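Local coordinates for Mgp-operon protein 3 (PDB 6RJ1) that probably serves as a surface adhesin that helps Mycoplasma pneumoniae attach to host cells, together with the adhesin P1, at residues A228-K231 against S235-V238; S254-S259 against S354-T359; V854-E859 against V893-I898. One frame throughout, in Å; residues are numbered along the deposited sequence.

Overall arrangement
Three contacts, met one after another along the chain, each close a loop of different size, and none encloses or crosses another. Interaction 1 closes a short loop, with three residues between the short strand 229-230 segment and the extended segment leading to strand 239-241. Interaction 2 brings helix 253-267 against strand 356-358, which pairs with 239-241; much of the long connection is not modelled. The two touch: W256 lies against R230 and P237, and V238 O probably bonds to T359 OG1. Interaction 3, across the chain's centre and about 41 and 47 Å from the others between centres, closes a 33-residue connection containing strand 862-868, which lies between strands 851-857 and 888-896.

Interaction 1 (A228-K231 against S235-V238); sequences AYRK and SWPV
R230 lays its side chain along the carbonyl of S235 and beside W236 and P237, in a short loop that leaves strand 229-230 of a large mixed beta-sheet and leads on to strand 239-241. The aliphatic part does most of the touching: CG of R230 lies 3.8 Å from CD1 of the W236 indole, and CD of R230 is 3.3 Å from the carbonyl O of S235. NE of R230 gives this same oxygen a weak hydrogen bond, with an N-H...O angle of only 123°. A bend at chi2 (-78°) turns the chain back, and the guanidinium comes round to its own strand, where NH2 of R230 donates to the carbonyl O of Y229 at 3.0 Å, approaching from above the carbonyl plane. NH2 also bonds to G250 O, so two carbonyls limit the rotation of the group. W256 of helix 253-267 packs against R230 and P237, while V446 of helix 446-454 touches both R230 and W236. The indole NE1 of W236 is held by V166 O of strand 165-167, and S235 OG is bonded to L443 O. CB of A228 lies against one face of the guanidinium, 3.5 Å from its plane and displaced towards the rim, and meets CD of P237 at 3.4 Å.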
ATOM      1  N   ALA A 228      13.162  -7.654 -10.050  1.00 58.91           N
ATOM      2  CA  ALA A 228      14.298  -7.062  -9.377  1.00 57.46           C
ATOM      3  C   ALA A 228      14.034  -6.638  -7.943  1.00 62.83           C
ATOM      4  O   ALA A 228      12.973  -6.099  -7.626  1.00 63.56           O
ATOM      5  CB  ALA A 228      14.827  -5.898 -10.176  1.00 57.45           C
ATOM      6  N   TYR A 229      15.013  -6.934  -7.082  1.00 58.80           N
ATOM      7  CA  TYR A 229      15.120  -6.524  -5.695  1.00 58.52           C
ATOM      8  C   TYR A 229      16.387  -5.705  -5.706  1.00 65.73           C
ATOM      9  O   TYR A 229      17.424  -6.176  -6.201  1.00 67.22           O
ATOM     10  CB  TYR A 229      15.254  -7.725  -4.751  1.00 58.95           C
ATOM     11  CG  TYR A 229      13.933  -8.390  -4.453  1.00 59.96           C
ATOM     12  CD1 TYR A 229      13.078  -7.883  -3.474  1.00 60.05           C
ATOM     13  CD2 TYR A 229      13.524  -9.515  -5.162  1.00 61.47           C
ATOM     14  CE1 TYR A 229      11.850  -8.486  -3.203  1.00 60.30           C
ATOM     15  CE2 TYR A 229      12.302 -10.129  -4.898  1.00 61.82           C
ATOM     16  CZ  TYR A 229      11.468  -9.615  -3.915  1.00 66.44           C
ATOM     17  OH  TYR A 229      10.262 -10.234  -3.660  1.00 62.44           O
ATOM     18  N   ARG A 230      16.301  -4.446  -5.285  1.00 62.25           N
ATOM     19  CA  ARG A 230      17.486  -3.604  -5.352  1.00 62.11           C
ATOM     20  C   ARG A 230      17.788  -2.896  -4.037  1.00 66.33           C
ATOM     21  O   ARG A 230      16.888  -2.659  -3.227  1.00 65.88           O
ATOM     22  CB  ARG A 230      17.375  -2.588  -6.518  1.00 60.90           C
ATOM     23  CG  ARG A 230      17.314  -3.180  -7.927  1.00 63.49           C
ATOM     24  CD  ARG A 230      18.669  -3.626  -8.444  1.00 67.22           C
ATOM     25  NE  ARG A 230      18.602  -4.197  -9.795  1.00 73.51           N
ATOM     26  CZ  ARG A 230      18.401  -5.488 -10.057  1.00 83.93           C
ATOM     27  NH1 ARG A 230      18.350  -5.916 -11.312  1.00 62.09           N
ATOM     28  NH2 ARG A 230      18.234  -6.358  -9.066  1.00 70.55           N
ATOM     29  N   LYS A 231      19.072  -2.559  -3.839  1.00 62.44           N
ATOM     30  CA  LYS A 231      19.543  -1.801  -2.691  1.00 62.02           C
ATOM     31  C   LYS A 231      19.201  -0.317  -2.928  1.00 66.87           C
ATOM     32  O   LYS A 231      18.900   0.081  -4.055  1.00 66.89           O
ATOM     33  CB  LYS A 231      21.045  -2.004  -2.479  1.00 63.29           C
ATOM     34  CG  LYS A 231      21.397  -3.344  -1.842  1.00 67.86           C
ATOM     35  CD  LYS A 231      22.758  -3.293  -1.155  1.00 79.38           C
ATOM     36  CE  LYS A 231      22.967  -4.500  -0.279  1.00101.55           C
ATOM     37  NZ  LYS A 231      24.231  -4.408   0.499  1.00111.18           N
ATOM     38  N   SER A 235      19.455   0.738  -8.917  1.00 59.14           N
ATOM     39  CA  SER A 235      18.276   1.144  -9.684  1.00 57.68           C
ATOM     40  C   SER A 235      17.477  -0.062 -10.128  1.00 60.30           C
ATOM     41  O   SER A 235      18.054  -1.100 -10.488  1.00 59.95           O
ATOM     42  CB  SER A 235      18.677   1.947 -10.914  1.00 59.07           C
ATOM     43  OG  SER A 235      19.306   3.154 -10.534  1.00 67.30           O
ATOM     44  N   TRP A 236      16.144   0.090 -10.145  1.00 55.63           N
ATOM     45  CA  TRP A 236      15.248  -0.945 -10.641  1.00 54.26           C
ATOM     46  C   TRP A 236      15.293  -0.886 -12.173  1.00 62.92           C
ATOM     47  O   TRP A 236      15.443   0.214 -12.731  1.00 62.91           O
ATOM     48  CB  TRP A 236      13.807  -0.648 -10.221  1.00 51.16           C
ATOM     49  CG  TRP A 236      13.507  -0.762  -8.765  1.00 50.95           C
ATOM     50  CD1 TRP A 236      13.813  -1.802  -7.935  1.00 53.73           C
ATOM     51  CD2 TRP A 236      12.689   0.132  -8.005  1.00 50.04           C
ATOM     52  NE1 TRP A 236      13.273  -1.584  -6.687  1.00 52.58           N
ATOM     53  CE2 TRP A 236      12.590  -0.397  -6.699  1.00 53.51           C
ATOM     54  CE3 TRP A 236      12.054   1.355  -8.292  1.00 50.40           C
ATOM     55  CZ2 TRP A 236      11.873   0.246  -5.687  1.00 52.85           C
ATOM     56  CZ3 TRP A 236      11.334   1.983  -7.295  1.00 51.44           C
ATOM     57  CH2 TRP A 236      11.257   1.440  -6.005  1.00 52.28           C
ATOM     58  N   PRO A 237      15.134  -2.015 -12.898  1.00 61.72           N
ATOM     59  CA  PRO A 237      15.063  -1.911 -14.362  1.00 62.33           C
ATOM     60  C   PRO A 237      13.642  -1.557 -14.798  1.00 67.51           C
ATOM     61  O   PRO A 237      12.684  -1.768 -14.047  1.00 66.32           O
ATOM     62  CB  PRO A 237      15.476  -3.305 -14.844  1.00 63.81           C
ATOM     63  CG  PRO A 237      15.315  -4.220 -13.656  1.00 67.67           C
ATOM     64  CD  PRO A 237      14.928  -3.405 -12.451  1.00 63.16           C
ATOM     65  N   VAL A 238      13.506  -0.998 -16.008  1.00 66.15           N
ATOM     66  CA  VAL A 238      12.197  -0.656 -16.593  1.00 66.70           C
ATOM     67  C   VAL A 238      11.499  -1.961 -17.014  1.00 71.60           C
ATOM     68  O   VAL A 238      10.276  -2.035 -17.042  1.00 71.67           O
ATOM     69  CB  VAL A 238      12.293   0.351 -17.775  1.00 70.76           C
ATOM     70  CG1 VAL A 238      11.962   1.774 -17.352  1.00 70.21           C
ATOM     71  CG2 VAL A 238      13.621   0.266 -18.531  1.00 70.86           C
TER

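Interaction 2 (S254-S259 against S354-T359); sequences SSWKNS and SKYLNT
W256 and Y356 meet as an offset edge-to-face pair, the indole turning the edge of its six-membered ring towards the face of the phenol. The two planes stand at 79°, close to perpendicular, and the ring centroids are 5.6 Å apart. Contact is made along the CZ3-CH2 edge of the six-membered ring: CZ3 of W256 lies 3.8 Å from CE1 of Y356, and the adjoining CH2 is 3.9 Å from that same CE1. CE1 lies near the indole plane, and the phenol oxygen is also close, with OH of Y356 3.8 Å from CZ3 of W256. The side chains run past each other in opposite directions. Between them they span backbones whose nearest CA atoms, those of W256 and Y356, are 12.9 Å apart. On the helix, CG of W256 is anti to the backbone N (chi1 -174°), and this carries the indole away from the helix towards the strand. The phenol is fixed at its far end by polar bonds, since OH of Y356 is hydrogen-bonded to E260 OE2, one turn along the helix from W256, and to G248 N. A264 of the helix touches both rings, and W256 also rests on Y239 and P237. Within the helix, the carbonyl O of S255 takes bonds from both N and OG of S259. The arrangement is that of a helix packed through aromatic side chains on a small two-stranded antiparallel sheet, formed here by strands 239-241 and 356-358.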
ATOM      1  N   SER A 254      24.415  -7.677 -10.166  1.00 80.35           N
ATOM      2  CA  SER A 254      25.637  -7.888 -10.948  1.00 80.45           C
ATOM      3  C   SER A 254      25.362  -8.649 -12.248  1.00 83.86           C
ATOM      4  O   SER A 254      25.766  -8.173 -13.309  1.00 83.11           O
ATOM      5  CB  SER A 254      26.707  -8.590 -10.120  1.00 84.85           C
ATOM      6  OG  SER A 254      27.963  -8.517 -10.779  1.00 97.14           O
ATOM      7  N   SER A 255      24.621  -9.782 -12.175  1.00 80.31           N
ATOM      8  CA  SER A 255      24.229 -10.574 -13.345  1.00 80.10           C
ATOM      9  C   SER A 255      23.355  -9.758 -14.302  1.00 85.49           C
ATOM     10  O   SER A 255      23.497  -9.900 -15.522  1.00 86.27           O
ATOM     11  CB  SER A 255      23.494 -11.838 -12.927  1.00 82.54           C
ATOM     12  OG  SER A 255      24.376 -12.755 -12.303  1.00 92.30           O
ATOM     13  N   TRP A 256      22.478  -8.886 -13.750  1.00 81.03           N
ATOM     14  CA  TRP A 256      21.624  -8.011 -14.541  1.00 80.70           C
ATOM     15  C   TRP A 256      22.495  -7.030 -15.324  1.00 87.61           C
ATOM     16  O   TRP A 256      22.451  -7.032 -16.550  1.00 87.37           O
ATOM     17  CB  TRP A 256      20.605  -7.263 -13.660  1.00 78.72           C
ATOM     18  CG  TRP A 256      19.616  -6.471 -14.469  1.00 79.07           C
ATOM     19  CD1 TRP A 256      19.694  -5.149 -14.796  1.00 81.79           C
ATOM     20  CD2 TRP A 256      18.474  -6.987 -15.164  1.00 78.55           C
ATOM     21  NE1 TRP A 256      18.649  -4.801 -15.617  1.00 80.85           N
ATOM     22  CE2 TRP A 256      17.881  -5.910 -15.857  1.00 82.15           C
ATOM     23  CE3 TRP A 256      17.885  -8.259 -15.259  1.00 79.73           C
ATOM     24  CZ2 TRP A 256      16.728  -6.064 -16.638  1.00 81.51           C
ATOM     25  CZ3 TRP A 256      16.740  -8.410 -16.026  1.00 81.23           C
ATOM     26  CH2 TRP A 256      16.162  -7.317 -16.688  1.00 81.85           C
ATOM     27  N   LYS A 257      23.326  -6.249 -14.611  1.00 86.56           N
ATOM     28  CA  LYS A 257      24.246  -5.250 -15.151  1.00 87.39           C
ATOM     29  C   LYS A 257      25.194  -5.831 -16.209  1.00 94.41           C
ATOM     30  O   LYS A 257      25.334  -5.248 -17.284  1.00 94.81           O
ATOM     31  CB  LYS A 257      25.047  -4.614 -13.997  1.00 89.83           C
ATOM     32  CG  LYS A 257      25.886  -3.396 -14.376  1.00105.34           C
ATOM     33  CD  LYS A 257      26.783  -2.943 -13.221  1.00116.98           C
ATOM     34  CE  LYS A 257      26.140  -1.891 -12.342  1.00129.82           C
ATOM     35  NZ  LYS A 257      26.965  -1.595 -11.143  1.00137.95           N
ATOM     36  N   ASN A 258      25.820  -6.979 -15.909  1.00 92.59           N
ATOM     37  CA  ASN A 258      26.800  -7.621 -16.784  1.00 93.18           C
ATOM     38  C   ASN A 258      26.230  -8.291 -18.034  1.00 97.94           C
ATOM     39  O   ASN A 258      26.917  -8.293 -19.060  1.00 97.70           O
ATOM     40  CB  ASN A 258      27.661  -8.622 -16.004  1.00 95.60           C
ATOM     41  CG  ASN A 258      28.477  -8.028 -14.868  1.00122.59           C
ATOM     42  OD1 ASN A 258      28.654  -6.804 -14.742  1.00115.69           O
ATOM     43  ND2 ASN A 258      28.989  -8.898 -14.005  1.00114.58           N
ATOM     44  N   SER A 259      25.016  -8.888 -17.962  1.00 94.50           N
ATOM     45  CA  SER A 259      24.474  -9.595 -19.128  1.00 93.88           C
ATOM     46  C   SER A 259      22.974  -9.421 -19.377  1.00 97.98           C
ATOM     47  O   SER A 259      22.593  -8.926 -20.441  1.00 97.44           O
ATOM     48  CB  SER A 259      24.820 -11.082 -19.059  1.00 95.70           C
ATOM     49  OG  SER A 259      24.288 -11.702 -17.899  1.00 99.32           O
ATOM     50  N   SER A 354       8.880 -12.058 -25.325  1.00 90.28           N
ATOM     51  CA  SER A 354       8.718 -13.467 -24.973  1.00 89.31           C
ATOM     52  C   SER A 354       9.280 -13.801 -23.587  1.00 91.20           C
ATOM     53  O   SER A 354       8.950 -14.855 -23.035  1.00 91.33           O
ATOM     54  CB  SER A 354       9.376 -14.344 -26.034  1.00 92.39           C
ATOM     55  OG  SER A 354      10.721 -13.947 -26.247  1.00100.13           O
ATOM     56  N   LYS A 355      10.121 -12.912 -23.022  1.00 85.21           N
ATOM     57  CA  LYS A 355      10.739 -13.117 -21.709  1.00 83.50           C
ATOM     58  C   LYS A 355      10.440 -11.966 -20.738  1.00 84.95           C
ATOM     59  O   LYS A 355      10.157 -12.216 -19.562  1.00 84.48           O
ATOM     60  CB  LYS A 355      12.263 -13.349 -21.848  1.00 85.26           C
ATOM     61  CG  LYS A 355      12.638 -14.599 -22.630  1.00 93.92           C
ATOM     62  CD  LYS A 355      14.142 -14.870 -22.611  1.00105.20           C
ATOM     63  CE  LYS A 355      14.630 -15.476 -23.914  1.00120.67           C
ATOM     64  NZ  LYS A 355      14.289 -14.691 -25.135  1.00130.68           N
ATOM     65  N   TYR A 356      10.509 -10.714 -21.236  1.00 80.18           N
ATOM     66  CA  TYR A 356      10.306  -9.491 -20.447  1.00 79.35           C
ATOM     67  C   TYR A 356       9.303  -8.518 -21.054  1.00 79.52           C
ATOM     68  O   TYR A 356       9.081  -8.517 -22.267  1.00 78.27           O
ATOM     69  CB  TYR A 356      11.640  -8.740 -20.240  1.00 80.88           C
ATOM     70  CG  TYR A 356      12.705  -9.537 -19.525  1.00 83.51           C
ATOM     71  CD1 TYR A 356      12.777  -9.550 -18.133  1.00 85.91           C
ATOM     72  CD2 TYR A 356      13.661 -10.256 -20.236  1.00 84.52           C
ATOM     73  CE1 TYR A 356      13.757 -10.289 -17.467  1.00 87.58           C
ATOM     74  CE2 TYR A 356      14.647 -10.997 -19.582  1.00 85.64           C
ATOM     75  CZ  TYR A 356      14.690 -11.011 -18.196  1.00 94.20           C
ATOM     76  OH  TYR A 356      15.653 -11.746 -17.550  1.00 95.27           O
ATOM     77  N   LEU A 357       8.741  -7.651 -20.194  1.00 74.04           N
ATOM     78  CA  LEU A 357       7.826  -6.577 -20.567  1.00 73.14           C
ATOM     79  C   LEU A 357       8.519  -5.248 -20.282  1.00 74.19           C
ATOM     80  O   LEU A 357       9.225  -5.130 -19.280  1.00 72.91           O
ATOM     81  CB  LEU A 357       6.524  -6.618 -19.739  1.00 73.32           C
ATOM     82  CG  LEU A 357       5.622  -7.842 -19.840  1.00 77.90           C
ATOM     83  CD1 LEU A 357       4.778  -7.975 -18.586  1.00 77.69           C
ATOM     84  CD2 LEU A 357       4.743  -7.800 -21.093  1.00 79.53           C
ATOM     85  N   ASN A 358       8.299  -4.248 -21.146  1.00 69.77           N
ATOM     86  CA  ASN A 358       8.823  -2.896 -20.961  1.00 69.17           C
ATOM     87  C   ASN A 358       7.655  -2.105 -20.368  1.00 70.27           C
ATOM     88  O   ASN A 358       6.660  -1.846 -21.056  1.00 68.33           O
ATOM     89  CB  ASN A 358       9.301  -2.308 -22.299  1.00 73.15           C
ATOM     90  CG  ASN A 358      10.152  -1.068 -22.186  1.00 99.32           C
ATOM     91  OD1 ASN A 358       9.873  -0.146 -21.407  1.00 91.97           O
ATOM     92  ND2 ASN A 358      11.209  -1.006 -22.984  1.00 91.99           N
ATOM     93  N   THR A 359       7.736  -1.802 -19.067  1.00 66.82           N
ATOM     94  CA  THR A 359       6.649  -1.118 -18.365  1.00 67.18           C
ATOM     95  C   THR A 359       7.002   0.333 -18.013  1.00 71.81           C
ATOM     96  O   THR A 359       6.496   0.869 -17.021  1.00 72.54           O
ATOM     97  CB  THR A 359       6.191  -1.943 -17.158  1.00 78.62           C
ATOM     98  OG1 THR A 359       7.331  -2.279 -16.361  1.00 83.89           O
ATOM     99  CG2 THR A 359       5.436  -3.208 -17.563  1.00 77.50           C
TER

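Interaction 3 (V854-E859 against V893-I898); sequences VTYIAE and VSRTGI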
ATOM      1  N   VAL A 854     -12.233  12.116  -5.226  1.00 68.93           N
ATOM      2  CA  VAL A 854     -13.171  11.603  -4.229  1.00 68.83           C
ATOM      3  C   VAL A 854     -13.795  12.809  -3.543  1.00 73.63           C
ATOM      4  O   VAL A 854     -13.070  13.709  -3.114  1.00 73.71           O
ATOM      5  CB  VAL A 854     -12.613  10.601  -3.189  1.00 72.49           C
ATOM      6  CG1 VAL A 854     -13.756   9.850  -2.522  1.00 71.83           C
ATOM      7  CG2 VAL A 854     -11.635   9.619  -3.812  1.00 72.56           C
ATOM      8  N   THR A 855     -15.133  12.822  -3.444  1.00 70.09           N
ATOM      9  CA  THR A 855     -15.893  13.907  -2.828  1.00 70.01           C
ATOM     10  C   THR A 855     -16.937  13.334  -1.893  1.00 74.07           C
ATOM     11  O   THR A 855     -17.534  12.309  -2.207  1.00 73.49           O
ATOM     12  CB  THR A 855     -16.582  14.753  -3.919  1.00 78.67           C
ATOM     13  OG1 THR A 855     -15.629  15.116  -4.914  1.00 80.68           O
ATOM     14  CG2 THR A 855     -17.237  16.002  -3.368  1.00 77.52           C
ATOM     15  N   TYR A 856     -17.174  14.011  -0.762  1.00 70.89           N
ATOM     16  CA  TYR A 856     -18.220  13.652   0.184  1.00 70.48           C
ATOM     17  C   TYR A 856     -19.197  14.814   0.231  1.00 78.31           C
ATOM     18  O   TYR A 856     -18.769  15.961   0.382  1.00 79.09           O
ATOM     19  CB  TYR A 856     -17.647  13.346   1.574  1.00 70.12           C
ATOM     20  CG  TYR A 856     -18.694  12.946   2.594  1.00 70.89           C
ATOM     21  CD1 TYR A 856     -19.220  11.657   2.616  1.00 72.68           C
ATOM     22  CD2 TYR A 856     -19.138  13.846   3.559  1.00 71.47           C
ATOM     23  CE1 TYR A 856     -20.168  11.275   3.568  1.00 72.36           C
ATOM     24  CE2 TYR A 856     -20.100  13.482   4.505  1.00 72.21           C
ATOM     25  CZ  TYR A 856     -20.602  12.189   4.513  1.00 77.68           C
ATOM     26  OH  TYR A 856     -21.519  11.809   5.464  1.00 76.93           O
ATOM     27  N   ILE A 857     -20.501  14.529   0.062  1.00 76.49           N
ATOM     28  CA  ILE A 857     -21.553  15.546   0.109  1.00 76.68           C
ATOM     29  C   ILE A 857     -22.244  15.457   1.460  1.00 82.77           C
ATOM     30  O   ILE A 857     -22.996  14.517   1.705  1.00 81.83           O
ATOM     31  CB  ILE A 857     -22.518  15.450  -1.103  1.00 79.64           C
ATOM     32  CG1 ILE A 857     -21.756  15.568  -2.466  1.00 80.01           C
ATOM     33  CG2 ILE A 857     -23.675  16.455  -0.993  1.00 80.41           C
ATOM     34  CD1 ILE A 857     -20.902  16.886  -2.762  1.00 85.49           C
ATOM     35  N   ALA A 858     -21.929  16.415   2.349  1.00 82.00           N
ATOM     36  CA  ALA A 858     -22.397  16.528   3.737  1.00 82.86           C
ATOM     37  C   ALA A 858     -23.900  16.322   3.935  1.00 88.47           C
ATOM     38  O   ALA A 858     -24.296  15.526   4.783  1.00 88.82           O
ATOM     39  CB  ALA A 858     -21.989  17.880   4.303  1.00 83.64           C
ATOM     40  N   GLU A 859     -24.720  17.035   3.152  1.00 85.26           N
ATOM     41  CA  GLU A 859     -26.187  17.033   3.211  1.00 85.28           C
ATOM     42  C   GLU A 859     -26.830  15.689   2.851  1.00 87.48           C
ATOM     43  O   GLU A 859     -27.873  15.351   3.418  1.00 87.48           O
ATOM     44  CB  GLU A 859     -26.807  18.182   2.375  1.00 86.97           C
ATOM     45  CG  GLU A 859     -26.056  18.613   1.111  1.00100.82           C
ATOM     46  CD  GLU A 859     -24.991  19.684   1.273  1.00129.63           C
ATOM     47  OE1 GLU A 859     -24.880  20.546   0.372  1.00136.68           O
ATOM     48  OE2 GLU A 859     -24.252  19.650   2.284  1.00123.77           O
ATOM     49  N   VAL A 893     -20.965   5.937  -3.265  1.00 72.93           N
ATOM     50  CA  VAL A 893     -20.897   5.101  -2.075  1.00 72.34           C
ATOM     51  C   VAL A 893     -21.914   5.615  -1.042  1.00 76.77           C
ATOM     52  O   VAL A 893     -21.917   6.797  -0.711  1.00 76.12           O
ATOM     53  CB  VAL A 893     -19.465   4.904  -1.523  1.00 75.73           C
ATOM     54  CG1 VAL A 893     -19.480   4.055  -0.259  1.00 75.66           C
ATOM     55  CG2 VAL A 893     -18.560   4.257  -2.572  1.00 75.34           C
ATOM     56  N   SER A 894     -22.804   4.732  -0.582  1.00 73.66           N
ATOM     57  CA  SER A 894     -23.849   5.073   0.380  1.00 73.36           C
ATOM     58  C   SER A 894     -23.756   4.193   1.621  1.00 77.30           C
ATOM     59  O   SER A 894     -23.252   3.079   1.543  1.00 76.03           O
ATOM     60  CB  SER A 894     -25.224   4.919  -0.263  1.00 76.99           C
ATOM     61  OG  SER A 894     -25.366   3.684  -0.951  1.00 86.75           O
ATOM     62  N   ARG A 895     -24.256   4.688   2.758  1.00 74.47           N
ATOM     63  CA  ARG A 895     -24.274   3.943   4.016  1.00 73.97           C
ATOM     64  C   ARG A 895     -25.408   2.919   4.014  1.00 81.45           C
ATOM     65  O   ARG A 895     -26.480   3.185   3.463  1.00 80.97           O
ATOM     66  CB  ARG A 895     -24.471   4.899   5.199  1.00 70.29           C
ATOM     67  CG  ARG A 895     -23.247   5.687   5.599  1.00 72.58           C
ATOM     68  CD  ARG A 895     -23.574   6.591   6.768  1.00 74.02           C
ATOM     69  NE  ARG A 895     -22.379   7.227   7.329  1.00 80.92           N
ATOM     70  CZ  ARG A 895     -21.835   8.351   6.872  1.00 83.24           C
ATOM     71  NH1 ARG A 895     -22.359   8.973   5.828  1.00 61.16           N
ATOM     72  NH2 ARG A 895     -20.753   8.853   7.449  1.00 72.43           N
ATOM     73  N   THR A 896     -25.180   1.755   4.642  1.00 81.65           N
ATOM     74  CA  THR A 896     -26.172   0.678   4.802  1.00 83.02           C
ATOM     75  C   THR A 896     -26.076   0.106   6.219  1.00 90.65           C
ATOM     76  O   THR A 896     -25.009   0.158   6.834  1.00 90.34           O
ATOM     77  CB  THR A 896     -26.011  -0.447   3.743  1.00 91.40           C
ATOM     78  OG1 THR A 896     -24.712  -1.030   3.823  1.00 92.01           O
ATOM     79  CG2 THR A 896     -26.307   0.010   2.313  1.00 89.60           C
ATOM     80  N   GLY A 897     -27.186  -0.433   6.716  1.00 90.17           N
ATOM     81  CA  GLY A 897     -27.269  -1.053   8.037  1.00 91.04           C
ATOM     82  C   GLY A 897     -27.632  -0.114   9.170  1.00 97.80           C
ATOM     83  O   GLY A 897     -27.774   1.099   8.965  1.00 98.04           O
ATOM     84  N   ILE A 898     -27.781  -0.685  10.383  1.00 95.54           N
ATOM     85  CA  ILE A 898     -28.107   0.033  11.622  1.00 95.84           C
ATOM     86  C   ILE A 898     -26.892   0.885  12.020  1.00100.04           C
ATOM     87  O   ILE A 898     -25.754   0.415  11.938  1.00 99.19           O
ATOM     88  CB  ILE A 898     -28.536  -0.941  12.770  1.00 99.25           C
ATOM     89  CG1 ILE A 898     -29.493  -2.089  12.282  1.00100.03           C
ATOM     90  CG2 ILE A 898     -29.119  -0.198  13.987  1.00 99.63           C
ATOM     91  CD1 ILE A 898     -30.870  -1.702  11.609  1.00110.58           C
TER
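Y856 and R895 carry this contact alone, through a hydrogen bond between the ends of their side chains. NH1 of R895 donates to OH of Y856 at 3.0 Å, and the N-H...O angle of 156° is fairly straight. The donor comes in at the edge of the phenol, near its plane, while the oxygen is slightly tilted from the guanidinium plane. Ring and guanidinium are turned 78° against each other and the two side chains cross at about a right angle; NH2 of R895 is farther away, 3.6 Å from OH of Y856. The residues belong to strands 851-857 and 888-896 of an antiparallel sheet, which are not direct neighbours: strand 862-868 pairs with both, and its W863 touches the side chains of Y856 and R895 alike. From the first strand the phenol reaches across, and from the second the arginine meets it with a chain extended from CG to NE. OH of Y856, while accepting from R895 NH1, donates in turn to the carbonyl O of V786, and NH2 of R895 makes a weak bond to G785 O.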